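Local coordinates for protein adenosylmethionine-8-amino-7-oxononanoate aminotransferase (Methanocaldococcus jannaschii, PDB 6ZHK) that probably transfers an amino group from S-adenosyl-L-methionine to 8-amino-7-oxononanoate, with pyridoxal 5'-phosphate as cofactor, to make 7,8-diaminononanoate for biotin synthesis, at residues E363-K368 and P441-T446; K370-E375 and K448-L453. One frame throughout, in Å; residues are numbered along the deposited sequence.

Contact 1: residues E363-K368 and P441-T446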
loop_
_atom_site.group_PDB
_atom_site.type_symbol
_atom_site.label_atom_id
_atom_site.label_comp_id
_atom_site.label_asym_id
_atom_site.label_seq_id
_atom_site.Cartn_x
_atom_site.Cartn_y
_atom_site.Cartn_z
ATOM N N GLU A 363 -11.711 9.979 27.000
ATOM C CA GLU A 363 -12.057 10.876 28.105
ATOM C C GLU A 363 -10.815 11.591 28.636
ATOM O O GLU A 363 -10.868 12.801 28.896
ATOM C CB GLU A 363 -12.827 10.174 29.224
ATOM C CG GLU A 363 -14.105 9.515 28.733
ATOM C CD GLU A 363 -15.077 9.095 29.831
ATOM O OE1 GLU A 363 -16.266 9.473 29.722
ATOM O OE2 GLU A 363 -14.660 8.352 30.771
ATOM N N ASN A 364 -9.665 10.902 28.681
ATOM C CA ASN A 364 -8.471 11.444 29.348
ATOM C C ASN A 364 -7.788 12.514 28.512
ATOM O O ASN A 364 -7.126 13.378 29.065
ATOM C CB ASN A 364 -7.528 10.378 29.935
ATOM C CG ASN A 364 -8.199 9.517 30.995
ATOM O OD1 ASN A 364 -9.119 9.958 31.684
ATOM N ND2 ASN A 364 -7.789 8.270 31.143
ATOM N N ILE A 365 -7.997 12.531 27.179
ATOM C CA ILE A 365 -7.330 13.575 26.414
ATOM C C ILE A 365 -8.106 14.891 26.462
ATOM O O ILE A 365 -7.586 15.907 26.029
ATOM C CB ILE A 365 -7.006 13.200 24.945
ATOM C CG1 ILE A 365 -8.283 13.064 24.093
ATOM C CG2 ILE A 365 -6.118 11.954 24.869
ATOM C CD1 ILE A 365 -8.030 12.514 22.675
ATOM N N GLN A 366 -9.336 14.892 26.960
ATOM C CA GLN A 366 -10.142 16.100 26.873
ATOM C C GLN A 366 -9.472 17.277 27.594
ATOM O O GLN A 366 -9.370 18.349 27.023
ATOM C CB GLN A 366 -11.601 15.920 27.352
ATOM C CG GLN A 366 -12.487 14.989 26.503
ATOM C CD GLN A 366 -12.470 15.164 24.997
ATOM O OE1 GLN A 366 -12.706 16.249 24.458
ATOM N NE2 GLN A 366 -12.110 14.098 24.304
ATOM N N PRO A 367 -9.052 17.217 28.871
ATOM C CA PRO A 367 -8.389 18.401 29.441
ATOM C C PRO A 367 -7.083 18.761 28.733
ATOM O O PRO A 367 -6.659 19.912 28.761
ATOM C CB PRO A 367 -8.091 17.983 30.893
ATOM C CG PRO A 367 -8.272 16.468 30.960
ATOM C CD PRO A 367 -9.218 16.098 29.833
ATOM N N LYS A 368 -6.420 17.779 28.090
ATOM C CA LYS A 368 -5.172 18.116 27.418
ATOM C C LYS A 368 -5.425 18.911 26.143
ATOM O O LYS A 368 -4.681 19.845 25.809
ATOM C CB LYS A 368 -4.345 16.846 27.131
ATOM C CG LYS A 368 -4.083 15.963 28.354
ATOM C CD LYS A 368 -2.829 15.127 28.092
ATOM C CE LYS A 368 -3.158 13.863 27.324
ATOM N NZ LYS A 368 -1.980 12.951 27.232
ATOM N N PRO A 441 0.224 16.377 17.650
ATOM C CA PRO A 441 1.007 15.736 18.696
ATOM C C PRO A 441 0.379 14.384 19.053
ATOM O O PRO A 441 -0.812 14.161 18.818
ATOM C CB PRO A 441 0.891 16.714 19.880
ATOM C CG PRO A 441 -0.444 17.386 19.668
ATOM C CD PRO A 441 -0.600 17.484 18.160
ATOM N N PRO A 442 1.154 13.451 19.651
ATOM C CA PRO A 442 0.601 12.164 20.055
ATOM C C PRO A 442 -0.471 12.408 21.112
ATOM O O PRO A 442 -0.425 13.435 21.798
ATOM C CB PRO A 442 1.767 11.357 20.633
ATOM C CG PRO A 442 2.971 12.324 20.652
ATOM C CD PRO A 442 2.596 13.594 19.912
ATOM N N LEU A 443 -1.407 11.461 21.232
ATOM C CA LEU A 443 -2.423 11.512 22.271
ATOM C C LEU A 443 -1.756 11.437 23.650
ATOM O O LEU A 443 -2.345 11.893 24.646
ATOM C CB LEU A 443 -3.339 10.280 22.126
ATOM C CG LEU A 443 -4.050 10.136 20.765
ATOM C CD1 LEU A 443 -5.031 8.989 20.832
ATOM C CD2 LEU A 443 -4.763 11.414 20.339
ATOM N N SER A 444 -0.520 10.912 23.673
ATOM C CA SER A 444 0.235 10.755 24.919
ATOM C C SER A 444 1.010 12.007 25.326
ATOM O O SER A 444 1.696 11.961 26.360
ATOM C CB SER A 444 1.158 9.560 24.836
ATOM O OG SER A 444 1.936 9.628 23.643
ATOM N N ILE A 445 0.925 13.119 24.556
ATOM C CA ILE A 445 1.666 14.332 24.869
ATOM C C ILE A 445 1.270 14.790 26.271
ATOM O O ILE A 445 0.089 14.753 26.607
ATOM C CB ILE A 445 1.418 15.461 23.828
ATOM C CG1 ILE A 445 2.423 16.598 24.073
ATOM C CG2 ILE A 445 -0.033 15.942 23.871
ATOM C CD1 ILE A 445 2.530 17.617 22.936
ATOM N N THR A 446 2.266 15.177 27.098
ATOM C CA THR A 446 1.923 15.559 28.467
ATOM C C THR A 446 1.544 17.039 28.527
ATOM O O THR A 446 1.862 17.815 27.613
ATOM C CB THR A 446 3.080 15.282 29.449
ATOM O OG1 THR A 446 4.118 16.206 29.132
ATOM C CG2 THR A 446 3.543 13.830 29.373
#

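Contact 2: residues K370-E375 and K448-L453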
loop_
_atom_site.group_PDB
_atom_site.type_symbol
_atom_site.label_atom_id
_atom_site.label_comp_id
_atom_site.label_asym_id
_atom_site.label_seq_id
_atom_site.Cartn_x
_atom_site.Cartn_y
_atom_site.Cartn_z
ATOM N N LYS A 370 -8.062 20.866 25.707
ATOM C CA LYS A 370 -8.482 22.176 26.189
ATOM C C LYS A 370 -7.257 23.022 26.557
ATOM O O LYS A 370 -7.163 24.190 26.196
ATOM C CB LYS A 370 -9.382 21.988 27.415
ATOM C CG LYS A 370 -10.821 22.481 27.322
ATOM C CD LYS A 370 -11.753 21.506 28.031
ATOM C CE LYS A 370 -13.184 21.599 27.567
ATOM N NZ LYS A 370 -13.782 20.245 27.583
ATOM N N LEU A 371 -6.282 22.413 27.237
ATOM C CA LEU A 371 -5.039 23.104 27.573
ATOM C C LEU A 371 -4.267 23.528 26.321
ATOM O O LEU A 371 -3.751 24.646 26.236
ATOM C CB LEU A 371 -4.203 22.233 28.522
ATOM C CG LEU A 371 -2.792 22.781 28.823
ATOM C CD1 LEU A 371 -2.834 24.084 29.646
ATOM C CD2 LEU A 371 -1.879 21.744 29.463
ATOM N N PHE A 372 -4.142 22.608 25.348
ATOM C CA PHE A 372 -3.485 22.903 24.082
ATOM C C PHE A 372 -4.105 24.141 23.404
ATOM O O PHE A 372 -3.396 25.041 22.965
ATOM C CB PHE A 372 -3.626 21.660 23.169
ATOM C CG PHE A 372 -2.863 21.676 21.869
ATOM C CD1 PHE A 372 -1.617 22.273 21.802
ATOM C CD2 PHE A 372 -3.372 21.081 20.719
ATOM C CE1 PHE A 372 -0.853 22.218 20.641
ATOM C CE2 PHE A 372 -2.643 21.076 19.522
ATOM C CZ PHE A 372 -1.384 21.644 19.490
ATOM N N HIS A 373 -5.435 24.189 23.305
ATOM C CA HIS A 373 -6.053 25.290 22.573
ATOM C C HIS A 373 -5.837 26.602 23.327
ATOM O O HIS A 373 -5.676 27.649 22.691
ATOM C CB HIS A 373 -7.550 25.010 22.250
ATOM C CG HIS A 373 -7.754 23.849 21.323
ATOM N ND1 HIS A 373 -9.001 23.312 21.061
ATOM C CD2 HIS A 373 -6.866 23.106 20.612
ATOM C CE1 HIS A 373 -8.880 22.285 20.213
ATOM N NE2 HIS A 373 -7.576 22.146 19.897
ATOM N N LYS A 374 -5.888 26.545 24.661
ATOM C CA LYS A 374 -5.685 27.718 25.507
ATOM C C LYS A 374 -4.260 28.252 25.340
ATOM O O LYS A 374 -4.059 29.457 25.176
ATOM C CB LYS A 374 -6.017 27.345 26.956
ATOM C CG LYS A 374 -5.642 28.423 27.962
ATOM C CD LYS A 374 -6.181 28.173 29.340
ATOM C CE LYS A 374 -5.374 27.233 30.212
ATOM N NZ LYS A 374 -3.908 27.436 30.072
ATOM N N GLU A 375 -3.272 27.346 25.238
ATOM C CA GLU A 375 -1.858 27.694 25.088
ATOM C C GLU A 375 -1.470 28.178 23.697
ATOM O O GLU A 375 -0.439 28.839 23.535
ATOM C CB GLU A 375 -0.937 26.556 25.542
ATOM C CG GLU A 375 -1.037 26.210 27.017
ATOM C CD GLU A 375 -0.647 27.350 27.970
ATOM O OE1 GLU A 375 0.482 27.866 27.843
ATOM O OE2 GLU A 375 -1.516 27.767 28.789
ATOM N N LYS A 448 2.894 19.179 30.436
ATOM C CA LYS A 448 4.141 19.921 30.445
ATOM C C LYS A 448 4.700 20.066 29.036
ATOM O O LYS A 448 5.278 21.113 28.716
ATOM C CB LYS A 448 5.147 19.303 31.436
ATOM C CG LYS A 448 4.790 19.560 32.898
ATOM C CD LYS A 448 5.568 18.665 33.869
ATOM C CE LYS A 448 5.259 18.985 35.339
ATOM N NZ LYS A 448 6.016 18.046 36.217
ATOM N N GLU A 449 4.589 18.997 28.228
ATOM C CA GLU A 449 5.102 19.032 26.877
ATOM C C GLU A 449 4.272 19.983 26.013
ATOM O O GLU A 449 4.819 20.713 25.171
ATOM C CB GLU A 449 5.041 17.668 26.243
ATOM C CG GLU A 449 6.234 16.786 26.645
ATOM C CD GLU A 449 5.989 15.290 26.502
ATOM O OE1 GLU A 449 4.943 14.916 26.015
ATOM O OE2 GLU A 449 6.849 14.486 26.918
ATOM N N ILE A 450 2.964 20.024 26.292
ATOM C CA ILE A 450 2.115 20.934 25.538
ATOM C C ILE A 450 2.557 22.379 25.807
ATOM O O ILE A 450 2.588 23.192 24.884
ATOM C CB ILE A 450 0.635 20.713 25.927
ATOM C CG1 ILE A 450 0.051 19.470 25.249
ATOM C CG2 ILE A 450 -0.189 21.913 25.498
ATOM C CD1 ILE A 450 -1.250 18.970 25.901
ATOM N N ILE A 451 2.819 22.731 27.084
ATOM C CA ILE A 451 3.122 24.120 27.446
ATOM C C ILE A 451 4.480 24.467 26.860
ATOM O O ILE A 451 4.657 25.501 26.256
ATOM C CB ILE A 451 3.059 24.325 28.973
ATOM C CG1 ILE A 451 1.618 24.256 29.517
ATOM C CG2 ILE A 451 3.780 25.600 29.398
ATOM C CD1 ILE A 451 1.493 23.733 30.968
ATOM N N TYR A 452 5.412 23.528 26.951
ATOM C CA TYR A 452 6.721 23.688 26.336
ATOM C C TYR A 452 6.578 23.976 24.841
ATOM O O TYR A 452 7.215 24.861 24.302
ATOM C CB TYR A 452 7.634 22.483 26.600
ATOM C CG TYR A 452 9.007 22.697 26.015
ATOM C CD1 TYR A 452 9.932 23.522 26.640
ATOM C CD2 TYR A 452 9.389 22.071 24.844
ATOM C CE1 TYR A 452 11.170 23.791 26.088
ATOM C CE2 TYR A 452 10.648 22.286 24.296
ATOM C CZ TYR A 452 11.543 23.152 24.919
ATOM O OH TYR A 452 12.791 23.397 24.397
ATOM N N LEU A 453 5.829 23.123 24.139
ATOM C CA LEU A 453 5.660 23.217 22.699
ATOM C C LEU A 453 5.111 24.564 22.248
ATOM O O LEU A 453 5.588 25.125 21.278
ATOM C CB LEU A 453 4.706 22.098 22.237
ATOM C CG LEU A 453 4.194 22.184 20.788
ATOM C CD1 LEU A 453 5.364 21.973 19.797
ATOM C CD2 LEU A 453 3.188 21.056 20.580
HETATM O O HOH W 1 2.454 27.557 26.221
#

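Contact 1: residues E363-K368 and P441-T446
The ammonium group of Lys368 reaches across to Leu443 and Ile445 and clasps a type I beta turn, Pro442 to Ile445, to the N-terminal part of helix 366-376. This is local packing in a class-III aminotransferase, at the loop that leads from strand 436-439 into helix 447-463. Lys368 NZ takes two backbone carbonyls, each through a hydrogen bond: 2.8 Å to Leu443 O and 2.8 Å to Ile445 O. The two approaches differ. Toward Leu443 O the amine lies in the carbonyl plane, on a lone pair, whereas at Ile445 O it sits above the plane, 35° out of it. A bend in the lysine chain, chi3 -85°, brings CE and NZ up against both oxygens, and CE passes within 3.4 Å of Leu443 O. The turn itself is closed by Ile445 N bonding to Pro442 O. A methionine in place of Lys368 has no ammonium group, which would probably leave both carbonyl oxygens without that donor and the turn less firmly held against the helix. Next to these two hydrogen bonds, Ile365 and Leu443 slant across each other with their methyl ends in contact, and Phe393 also packs on Leu443. Ile365 CD1 meets Leu443 CD2 at 4.2 Å, while the Ile365 CG2 methyl rests 3.8 Å from Leu443 O, the same oxygen that Lys368 holds.

Contact 2: residues K370-E375 and K448-L453
Ile450 pushes its CG2 methyl against the backbone and side chain of Phe372, at the centre of a nearly parallel helix pair in this class-III aminotransferase, a PLP enzyme of fold type I. The axes of 370-375 and 448-453 run 16° apart and come as close as 9.5 Å. Because CG2 of Ile450 lies anti to its own backbone N, it points between the helices, where it reaches Phe372 CA at 3.7 Å and Phe372 CD1 at 4.0 Å; Leu371 CG borders the same methyl. Phe372 carries its ring anti to its backbone N as well (chi1 -172°), which swings the ring out along one flank of the interface, where CE1 touches Leu453 CD2. Cys454, the next residue of helix 447-463, also packs on Phe372.

On the other flank Leu371 and Ile451 cross at about a right angle, the tip methyls Leu371 CD2 and Ile451 CD1 meeting at 4.2 Å. One turn on, Glu375 covers the stem of Ile451: its chain folds over at chi2 (-62°), which lays CD 4.1 Å from Ile451 CG1 rather than letting the carboxylate extend away. The two carboxylate oxygens then serve different partners. Lys374 NZ, from the neighbouring position on the same helix, forms a salt bridge with OE2 at 2.7 Å. The other oxygen faces helix 447-463, and a water links the helices, 2.6 Å from Glu375 OE1 and 3.0 Å from Ile451 O.

In the fold
Coming from the N terminus, the chain passes Lys301, the predicted attachment point of the cofactor, before it lays down 363-368 and then 370-375. It next builds strands 385-391 and 394-399, helix 415-425 and strands 428-429 and 436-439, and returns as 441-446 and 448-453. Each contact closes a loop of 72 residues, and the two loops cross, since the segments alternate in order. Contact 1 ties the start of helix 366-376 to the loop entering helix 447-463; contact 2 carries the pairing on along both helices. Their centres are 10 Å apart, and the seam is continuous: Ile445 CG2 packs on Ile450 CG1, and Pro441 CG approaches Phe372 CE2.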